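Long-range contacts in trwC protein (Escherichia coli, PDB 1OMH), which probably nicks and processes plasmid DNA at the origin of transfer during bacterial conjugation, its N-terminal relaxase domain here holding oriT DNA: residues Ser93-Ala101 with Glu155-His163; His223-Phe232 with Thr284-Ser293. All blocks are in the same frame, centred on the assembly; numbering follows the deposited sequence.

Contact 1 of 2, residues Ser93-Ala101 with Glu155-His163; sequences SVSLQALVA and ERDPQLHTH. With SO4 (sulfate ion), chain C; nucleotides of chain A.
S95 reaches from helix 92-99 to the backbone of strand 158-167, where its OG takes the amide of L160 (L160 N to S95 OG 2.8 Å, N-H...O 165°). Its chi1 of -67° puts OG beside the backbone N, within bonding distance of L160 N. The same OG gives its proton to a water, which donates to Q159 OE1. Beside this polar link P158 packs on the helix: V100 CG2 touches P158 CG at 3.6 Å, and L96 CD1 and L99 CD1 close on P158 CB. Helix and strand run nearly at right angles.

On the strand, Q159 turns from the helix to the DNA, its NE2 bonding O2 of thymine DT23 of chain A at 2.8 Å, while K92 also holds its OE1. Further along, H161 ND1 donates to Q159 O at 2.6 Å, from 42° above the carbonyl plane, which probably fixes the ring's rotation, with NE2 then facing sulfate O3. H163 NE2 binds that same oxygen at 2.7 Å, backed by D85 at its ND1. The sulfate, also held by R154 NE, probably comes from the crystallisation liquor. A leucine in place of H161 would probably leave Q159 O without this donor and sulfate O3 with one grip fewer. With H150, H161 and H163 form the three-histidine metal site of the relaxase, metal-free here, on the central antiparallel sheet.

Contact 2 of 2, residues His223-Phe232 with Thr284-Ser293; sequences HIDRQQIEGF and TAKELGIDFS. With nucleotides of chain A.
A capping box opens the short helix 226-230, and Q228 within it reaches across to the Schellman motif that ends helix 274-287 at G289. D225 OD1 accepts from Q228 N at 2.8 Å, met nearly along its C-O axis, while Q228 OE1 takes D225 N in return. The other end of the amide, NE2, makes a weak bond to L288 O (3.4 Å). With CG anti to the carbonyl carbon (chi1 -58°) and the chain extended beyond it, Q228 slides past I290 in the opposite direction, Q228 CD lying 3.6 Å from I290 CG1. A water donating to H223 O and Q228 OE1 also accepts from D291 N, tying both segments together. On the same short helix, R226 NH1 and NH2 bond OP2 and OP1 of DT23 of chain A.

Below this polar layer the F232 ring fits among T284, A285, L288 and I290. Its CE1 lies 3.5 Å from L288 CD1, I290 CD1 comes in at the ring edge, and CZ meets T284 CG2 at 3.6 Å. G231 leaves room for L288: a side chain there would run into L288 CD1. At the far end I224 CD1 approaches F292 CE2, and I290 CG2 sits over the centre of the F292 ring, 3.5 Å above its plane. H223 turns its CD2 edge to D291 O, while its NE2 is held by Q97.

With one weak direct bond and one bridging water between the segments, the join rests mainly on apolar packing round F232 and I290.

Overall arrangement
Contacts 1 and 2 have centres about 13 Å apart and share helix 92-99 as a common wall. Q97 of contact 1 joins both segments of contact 2: Q97 OE1 lies 2.7 Å from H223 NE2, and Q97 NE2 lies 3.2 Å from F292 O, both probable hydrogen bonds. S93 N also packs against I229 CD1, at 3.3 Å. One nucleotide, DT23 of chain A, is held from both contacts, by its base from residues 155-163 and by its phosphate from residues 223-232. Two of the three metal-site histidines, H161 and H163, lie in contact 1, whose centre is about 14 Å from the chain centre; that of contact 2 is about 25 Å from it, near the last residues of this N-terminal fragment.

Contact 1 of 2, residues Ser93-Ala101 with Glu155-His163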
# COMPACT_ATOMS: atom_id res chain seq x y z
N SER B 93 -8.96 -9.83 -9.95
CA SER B 93 -9.69 -11.09 -9.75
C SER B 93 -9.69 -11.48 -8.28
O SER B 93 -10.67 -12.02 -7.77
CB SER B 93 -9.05 -12.22 -10.56
OG SER B 93 -7.74 -12.49 -10.12
N VAL B 94 -8.58 -11.20 -7.60
CA VAL B 94 -8.47 -11.53 -6.19
C VAL B 94 -9.42 -10.65 -5.38
O VAL B 94 -10.12 -11.14 -4.49
CB VAL B 94 -7.01 -11.35 -5.71
CG1 VAL B 94 -6.90 -11.59 -4.20
CG2 VAL B 94 -6.12 -12.35 -6.45
N SER B 95 -9.47 -9.36 -5.70
CA SER B 95 -10.39 -8.46 -4.99
C SER B 95 -11.83 -8.92 -5.22
O SER B 95 -12.65 -8.89 -4.30
CB SER B 95 -10.23 -7.01 -5.48
OG SER B 95 -8.96 -6.48 -5.13
N LEU B 96 -12.12 -9.36 -6.44
CA LEU B 96 -13.47 -9.83 -6.78
C LEU B 96 -13.89 -11.07 -6.00
O LEU B 96 -15.00 -11.14 -5.46
CB LEU B 96 -13.56 -10.13 -8.28
CG LEU B 96 -14.02 -9.03 -9.24
CD1 LEU B 96 -13.57 -7.66 -8.78
CD2 LEU B 96 -13.49 -9.35 -10.63
N GLN B 97 -13.00 -12.05 -5.94
CA GLN B 97 -13.29 -13.29 -5.24
C GLN B 97 -13.48 -13.02 -3.75
O GLN B 97 -14.35 -13.60 -3.11
CB GLN B 97 -12.15 -14.30 -5.44
CG GLN B 97 -12.50 -15.74 -5.04
CD GLN B 97 -13.48 -16.39 -5.99
OE1 GLN B 97 -13.35 -16.26 -7.21
NE2 GLN B 97 -14.45 -17.12 -5.45
N ALA B 98 -12.67 -12.13 -3.20
CA ALA B 98 -12.77 -11.83 -1.78
C ALA B 98 -13.94 -10.93 -1.39
O ALA B 98 -14.60 -11.18 -0.38
CB ALA B 98 -11.47 -11.20 -1.29
N LEU B 99 -14.19 -9.90 -2.18
CA LEU B 99 -15.22 -8.92 -1.86
C LEU B 99 -16.60 -9.09 -2.50
O LEU B 99 -17.60 -8.65 -1.93
CB LEU B 99 -14.67 -7.52 -2.16
CG LEU B 99 -13.32 -7.22 -1.48
CD1 LEU B 99 -12.81 -5.86 -1.93
CD2 LEU B 99 -13.47 -7.26 0.04
N VAL B 100 -16.65 -9.69 -3.67
CA VAL B 100 -17.93 -9.91 -4.32
C VAL B 100 -18.41 -11.32 -3.98
O VAL B 100 -19.50 -11.49 -3.43
CB VAL B 100 -17.83 -9.74 -5.85
CG1 VAL B 100 -19.21 -9.86 -6.49
CG2 VAL B 100 -17.21 -8.39 -6.17
N ALA B 101 -17.59 -12.33 -4.29
CA ALA B 101 -17.93 -13.72 -3.98
C ALA B 101 -17.99 -13.93 -2.46
O ALA B 101 -18.72 -14.78 -1.97
CB ALA B 101 -16.90 -14.67 -4.59
N GLU B 155 -13.47 4.66 -7.77
CA GLU B 155 -14.67 4.55 -8.60
C GLU B 155 -15.63 3.53 -7.99
O GLU B 155 -16.61 3.12 -8.62
CB GLU B 155 -14.29 4.16 -10.03
CG GLU B 155 -13.82 5.34 -10.89
CD GLU B 155 -14.89 6.41 -11.04
OE1 GLU B 155 -16.08 6.04 -11.17
OE2 GLU B 155 -14.56 7.62 -11.03
N ARG B 156 -15.33 3.15 -6.76
CA ARG B 156 -16.13 2.21 -5.98
C ARG B 156 -16.15 0.76 -6.46
O ARG B 156 -17.10 0.03 -6.20
CB ARG B 156 -17.56 2.74 -5.82
CG ARG B 156 -17.64 4.03 -5.01
CD ARG B 156 -16.86 3.91 -3.69
NE ARG B 156 -16.96 5.11 -2.85
CZ ARG B 156 -16.25 5.30 -1.74
NH1 ARG B 156 -15.40 4.37 -1.33
NH2 ARG B 156 -16.40 6.41 -1.03
N ASP B 157 -15.11 0.36 -7.19
CA ASP B 157 -15.00 -1.03 -7.64
C ASP B 157 -14.33 -1.80 -6.51
O ASP B 157 -13.66 -1.21 -5.65
CB ASP B 157 -14.08 -1.14 -8.87
CG ASP B 157 -14.77 -0.83 -10.16
OD1 ASP B 157 -15.88 -1.36 -10.38
OD2 ASP B 157 -14.20 -0.07 -10.97
N PRO B 158 -14.52 -3.13 -6.48
CA PRO B 158 -13.87 -3.91 -5.41
C PRO B 158 -12.38 -3.68 -5.65
O PRO B 158 -11.91 -3.80 -6.78
CB PRO B 158 -14.29 -5.35 -5.72
CG PRO B 158 -15.61 -5.17 -6.42
CD PRO B 158 -15.37 -3.99 -7.32
N GLN B 159 -11.64 -3.36 -4.59
CA GLN B 159 -10.22 -3.08 -4.72
C GLN B 159 -9.53 -3.27 -3.38
O GLN B 159 -9.40 -2.34 -2.58
CB GLN B 159 -10.04 -1.64 -5.22
CG GLN B 159 -8.61 -1.17 -5.48
CD GLN B 159 -7.89 -1.99 -6.54
OE1 GLN B 159 -8.52 -2.67 -7.36
NE2 GLN B 159 -6.57 -1.91 -6.54
N LEU B 160 -9.09 -4.50 -3.14
CA LEU B 160 -8.42 -4.84 -1.88
C LEU B 160 -7.00 -4.29 -1.85
O LEU B 160 -6.15 -4.71 -2.63
CB LEU B 160 -8.40 -6.37 -1.72
CG LEU B 160 -7.78 -6.98 -0.46
CD1 LEU B 160 -8.50 -6.48 0.79
CD2 LEU B 160 -7.88 -8.50 -0.56
N HIS B 161 -6.75 -3.35 -0.95
CA HIS B 161 -5.43 -2.77 -0.83
C HIS B 161 -5.18 -2.28 0.58
O HIS B 161 -6.12 -1.96 1.32
CB HIS B 161 -5.25 -1.60 -1.82
CG HIS B 161 -6.22 -0.47 -1.63
ND1 HIS B 161 -7.56 -0.58 -1.91
CD2 HIS B 161 -6.03 0.80 -1.21
CE1 HIS B 161 -8.16 0.57 -1.68
NE2 HIS B 161 -7.25 1.43 -1.25
N THR B 162 -3.91 -2.23 0.96
CA THR B 162 -3.54 -1.79 2.29
C THR B 162 -2.50 -0.70 2.22
O THR B 162 -1.52 -0.81 1.47
CB THR B 162 -2.96 -2.93 3.14
OG1 THR B 162 -3.95 -3.94 3.36
CG2 THR B 162 -2.49 -2.40 4.50
N HIS B 163 -2.73 0.36 2.98
CA HIS B 163 -1.80 1.47 3.07
C HIS B 163 -0.93 1.19 4.28
O HIS B 163 -1.40 1.34 5.41
CB HIS B 163 -2.54 2.79 3.28
CG HIS B 163 -3.20 3.33 2.05
ND1 HIS B 163 -2.50 3.88 1.01
CD2 HIS B 163 -4.51 3.39 1.71
CE1 HIS B 163 -3.34 4.27 0.07
NE2 HIS B 163 -4.57 3.98 0.47
S SO4 C . -7.64 5.20 -1.50
O1 SO4 C . -8.35 5.16 -0.20
O2 SO4 C . -8.54 4.74 -2.57
O3 SO4 C . -6.46 4.32 -1.43
O4 SO4 C . -7.22 6.59 -1.77
P DT A 23 -4.39 -4.86 -14.60
OP1 DT A 23 -4.87 -6.23 -14.34
OP2 DT A 23 -4.42 -4.32 -15.99
O5' DT A 23 -5.13 -3.84 -13.62
C5' DT A 23 -6.59 -3.76 -13.54
C4' DT A 23 -7.01 -3.56 -12.09
O4' DT A 23 -6.32 -4.54 -11.31
C3' DT A 23 -6.76 -2.19 -11.43
O3' DT A 23 -8.06 -1.82 -10.95
C2' DT A 23 -6.32 -2.54 -10.02
C1' DT A 23 -5.94 -4.01 -10.06
N1 DT A 23 -4.58 -4.48 -9.76
C2 DT A 23 -3.98 -4.09 -8.58
O2 DT A 23 -4.45 -3.25 -7.84
N3 DT A 23 -2.80 -4.74 -8.30
C4 DT A 23 -2.17 -5.70 -9.08
O4 DT A 23 -1.13 -6.22 -8.68
C5 DT A 23 -2.82 -6.00 -10.34
C7 DT A 23 -2.20 -6.99 -11.27
C6 DT A 23 -3.96 -5.37 -10.61
P DC A 24 -8.61 -0.31 -11.00
OP1 DC A 24 -9.69 -0.34 -9.98
OP2 DC A 24 -8.93 0.03 -12.41
O5' DC A 24 -7.43 0.64 -10.50
C5' DC A 24 -7.12 0.84 -9.11
C4' DC A 24 -5.87 1.68 -9.00
O4' DC A 24 -4.89 1.12 -9.90
C3' DC A 24 -6.05 3.15 -9.43
O3' DC A 24 -5.82 3.88 -8.21
C2' DC A 24 -4.75 3.48 -10.15
C1' DC A 24 -4.13 2.15 -10.50
N1 DC A 24 -3.85 1.81 -11.90
C2 DC A 24 -2.75 2.41 -12.51
O2 DC A 24 -2.12 3.27 -11.89
N3 DC A 24 -2.39 2.03 -13.76
C4 DC A 24 -3.10 1.10 -14.40
N4 DC A 24 -2.70 0.73 -15.62
C5 DC A 24 -4.26 0.51 -13.82
C6 DC A 24 -4.60 0.90 -12.58
O HOH W 1 -7.85 -5.38 -7.10

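Contact 2 of 2, residues His223-Phe232 with Thr284-Ser293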
# COMPACT_ATOMS: atom_id res chain seq x y z
N HIS B 223 -10.05 -18.57 -13.20
CA HIS B 223 -11.45 -18.68 -13.61
C HIS B 223 -12.15 -17.35 -13.92
O HIS B 223 -13.34 -17.33 -14.21
CB HIS B 223 -12.26 -19.44 -12.55
CG HIS B 223 -12.20 -18.83 -11.19
ND1 HIS B 223 -11.05 -18.82 -10.43
CD2 HIS B 223 -13.16 -18.24 -10.44
CE1 HIS B 223 -11.31 -18.24 -9.26
NE2 HIS B 223 -12.58 -17.88 -9.25
N ILE B 224 -11.41 -16.24 -13.86
CA ILE B 224 -11.98 -14.93 -14.16
C ILE B 224 -11.17 -14.34 -15.32
O ILE B 224 -9.97 -14.13 -15.19
CB ILE B 224 -11.91 -14.01 -12.92
CG1 ILE B 224 -12.68 -14.66 -11.76
CG2 ILE B 224 -12.51 -12.65 -13.25
CD1 ILE B 224 -12.65 -13.87 -10.47
N ASP B 225 -11.84 -14.08 -16.44
CA ASP B 225 -11.13 -13.55 -17.61
C ASP B 225 -10.91 -12.05 -17.64
O ASP B 225 -11.45 -11.31 -16.81
CB ASP B 225 -11.82 -14.00 -18.91
CG ASP B 225 -13.19 -13.37 -19.11
OD1 ASP B 225 -13.36 -12.18 -18.77
OD2 ASP B 225 -14.09 -14.07 -19.62
N ARG B 226 -10.12 -11.61 -18.61
CA ARG B 226 -9.78 -10.21 -18.79
C ARG B 226 -10.96 -9.26 -18.97
O ARG B 226 -10.97 -8.18 -18.39
CB ARG B 226 -8.80 -10.08 -19.96
CG ARG B 226 -8.53 -8.67 -20.49
CD ARG B 226 -8.10 -7.66 -19.43
NE ARG B 226 -7.11 -8.17 -18.48
CZ ARG B 226 -6.43 -7.40 -17.63
NH1 ARG B 226 -6.63 -6.09 -17.61
NH2 ARG B 226 -5.58 -7.95 -16.78
N GLN B 227 -11.96 -9.65 -19.75
CA GLN B 227 -13.10 -8.77 -19.96
C GLN B 227 -13.85 -8.53 -18.65
O GLN B 227 -14.33 -7.43 -18.39
CB GLN B 227 -14.06 -9.34 -21.01
CG GLN B 227 -13.44 -9.53 -22.40
CD GLN B 227 -12.92 -8.24 -23.01
N GLN B 228 -13.93 -9.57 -17.82
CA GLN B 228 -14.61 -9.47 -16.53
C GLN B 228 -13.80 -8.58 -15.60
O GLN B 228 -14.35 -7.81 -14.82
CB GLN B 228 -14.80 -10.88 -15.94
CG GLN B 228 -15.59 -11.80 -16.88
CD GLN B 228 -15.59 -13.27 -16.47
OE1 GLN B 228 -14.59 -13.80 -16.01
NE2 GLN B 228 -16.73 -13.93 -16.66
N ILE B 229 -12.47 -8.70 -15.69
CA ILE B 229 -11.58 -7.89 -14.87
C ILE B 229 -11.80 -6.41 -15.22
O ILE B 229 -12.01 -5.57 -14.34
CB ILE B 229 -10.10 -8.26 -15.13
CG1 ILE B 229 -9.77 -9.60 -14.47
CG2 ILE B 229 -9.18 -7.17 -14.65
CD1 ILE B 229 -10.10 -9.68 -13.00
N GLU B 230 -11.76 -6.11 -16.52
CA GLU B 230 -11.93 -4.75 -16.99
C GLU B 230 -13.30 -4.19 -16.60
O GLU B 230 -13.45 -2.99 -16.37
CB GLU B 230 -11.73 -4.69 -18.50
CG GLU B 230 -10.44 -5.36 -18.94
CD GLU B 230 -10.09 -5.14 -20.40
OE1 GLU B 230 -11.00 -5.26 -21.25
OE2 GLU B 230 -8.91 -4.87 -20.69
N GLY B 231 -14.29 -5.07 -16.52
CA GLY B 231 -15.63 -4.64 -16.15
C GLY B 231 -15.68 -4.10 -14.73
O GLY B 231 -16.64 -3.44 -14.35
N PHE B 232 -14.64 -4.40 -13.95
CA PHE B 232 -14.55 -3.94 -12.56
C PHE B 232 -13.28 -3.08 -12.38
O PHE B 232 -12.78 -2.94 -11.26
CB PHE B 232 -14.48 -5.12 -11.58
CG PHE B 232 -15.82 -5.72 -11.24
CD1 PHE B 232 -16.21 -6.95 -11.77
CD2 PHE B 232 -16.68 -5.08 -10.35
CE1 PHE B 232 -17.44 -7.53 -11.41
CE2 PHE B 232 -17.90 -5.65 -9.99
CZ PHE B 232 -18.28 -6.88 -10.53
N THR B 284 -23.47 -6.82 -10.92
CA THR B 284 -22.57 -6.49 -12.02
C THR B 284 -21.79 -7.72 -12.45
O THR B 284 -21.57 -7.94 -13.64
CB THR B 284 -21.59 -5.37 -11.61
OG1 THR B 284 -22.33 -4.17 -11.36
CG2 THR B 284 -20.58 -5.10 -12.72
N ALA B 285 -21.38 -8.54 -11.49
CA ALA B 285 -20.63 -9.75 -11.79
C ALA B 285 -21.46 -10.71 -12.62
O ALA B 285 -20.96 -11.32 -13.57
CB ALA B 285 -20.19 -10.43 -10.49
N LYS B 286 -22.73 -10.85 -12.27
CA LYS B 286 -23.63 -11.74 -13.01
C LYS B 286 -23.75 -11.24 -14.45
O LYS B 286 -23.69 -12.02 -15.39
CB LYS B 286 -25.01 -11.76 -12.36
CG LYS B 286 -25.04 -12.50 -11.04
CD LYS B 286 -26.34 -12.29 -10.30
CE LYS B 286 -26.49 -13.29 -9.16
NZ LYS B 286 -25.27 -13.35 -8.32
N GLU B 287 -23.90 -9.93 -14.60
CA GLU B 287 -24.03 -9.33 -15.91
C GLU B 287 -22.78 -9.62 -16.74
O GLU B 287 -22.87 -9.87 -17.95
CB GLU B 287 -24.27 -7.83 -15.75
CG GLU B 287 -24.74 -7.11 -16.99
CD GLU B 287 -23.60 -6.52 -17.78
OE1 GLU B 287 -22.78 -5.79 -17.18
OE2 GLU B 287 -23.53 -6.78 -19.00
N LEU B 288 -21.62 -9.60 -16.10
CA LEU B 288 -20.36 -9.86 -16.78
C LEU B 288 -20.13 -11.36 -16.99
O LEU B 288 -19.15 -11.76 -17.60
CB LEU B 288 -19.19 -9.26 -15.99
CG LEU B 288 -19.15 -7.73 -15.88
CD1 LEU B 288 -18.17 -7.32 -14.78
CD2 LEU B 288 -18.74 -7.15 -17.22
N GLY B 289 -21.05 -12.17 -16.47
CA GLY B 289 -20.94 -13.61 -16.63
C GLY B 289 -19.86 -14.28 -15.81
O GLY B 289 -19.34 -15.33 -16.21
N ILE B 290 -19.52 -13.70 -14.67
CA ILE B 290 -18.49 -14.27 -13.81
C ILE B 290 -19.04 -15.44 -13.02
O ILE B 290 -20.12 -15.36 -12.43
CB ILE B 290 -17.95 -13.24 -12.78
CG1 ILE B 290 -17.31 -12.05 -13.50
CG2 ILE B 290 -16.93 -13.91 -11.86
CD1 ILE B 290 -16.85 -10.96 -12.56
N ASP B 291 -18.28 -16.53 -13.01
CA ASP B 291 -18.65 -17.71 -12.25
C ASP B 291 -17.55 -17.85 -11.20
O ASP B 291 -16.44 -18.25 -11.50
CB ASP B 291 -18.68 -18.94 -13.17
CG ASP B 291 -18.85 -20.24 -12.40
OD1 ASP B 291 -19.42 -20.20 -11.29
OD2 ASP B 291 -18.43 -21.30 -12.92
N PHE B 292 -17.88 -17.47 -9.97
CA PHE B 292 -16.91 -17.53 -8.88
C PHE B 292 -16.65 -18.96 -8.42
O PHE B 292 -15.94 -19.17 -7.42
CB PHE B 292 -17.40 -16.67 -7.71
CG PHE B 292 -17.36 -15.19 -7.99
CD1 PHE B 292 -18.54 -14.47 -8.17
CD2 PHE B 292 -16.15 -14.52 -8.10
CE1 PHE B 292 -18.50 -13.10 -8.44
CE2 PHE B 292 -16.10 -13.15 -8.38
CZ PHE B 292 -17.28 -12.44 -8.55
N SER B 293 -17.21 -19.91 -9.16
CA SER B 293 -17.11 -21.36 -8.94
C SER B 293 -18.44 -21.99 -8.54
O SER B 293 -19.49 -21.33 -8.70
CB SER B 293 -16.05 -21.71 -7.89
OG SER B 293 -14.77 -21.71 -8.48
P DT A 23 -4.39 -4.86 -14.60
OP1 DT A 23 -4.87 -6.23 -14.34
OP2 DT A 23 -4.42 -4.32 -15.99
O5' DT A 23 -5.13 -3.84 -13.62
C5' DT A 23 -6.59 -3.76 -13.54
C4' DT A 23 -7.01 -3.56 -12.09
O4' DT A 23 -6.32 -4.54 -11.31
C3' DT A 23 -6.76 -2.19 -11.43
O3' DT A 23 -8.06 -1.82 -10.95
C2' DT A 23 -6.32 -2.54 -10.02
C1' DT A 23 -5.94 -4.01 -10.06
N1 DT A 23 -4.58 -4.48 -9.76
C2 DT A 23 -3.98 -4.09 -8.58
O2 DT A 23 -4.45 -3.25 -7.84
N3 DT A 23 -2.80 -4.74 -8.30
C4 DT A 23 -2.17 -5.70 -9.08
O4 DT A 23 -1.13 -6.22 -8.68
C5 DT A 23 -2.82 -6.00 -10.34
C7 DT A 23 -2.20 -6.99 -11.27
C6 DT A 23 -3.96 -5.37 -10.61
O HOH W 2 -15.75 -16.17 -14.51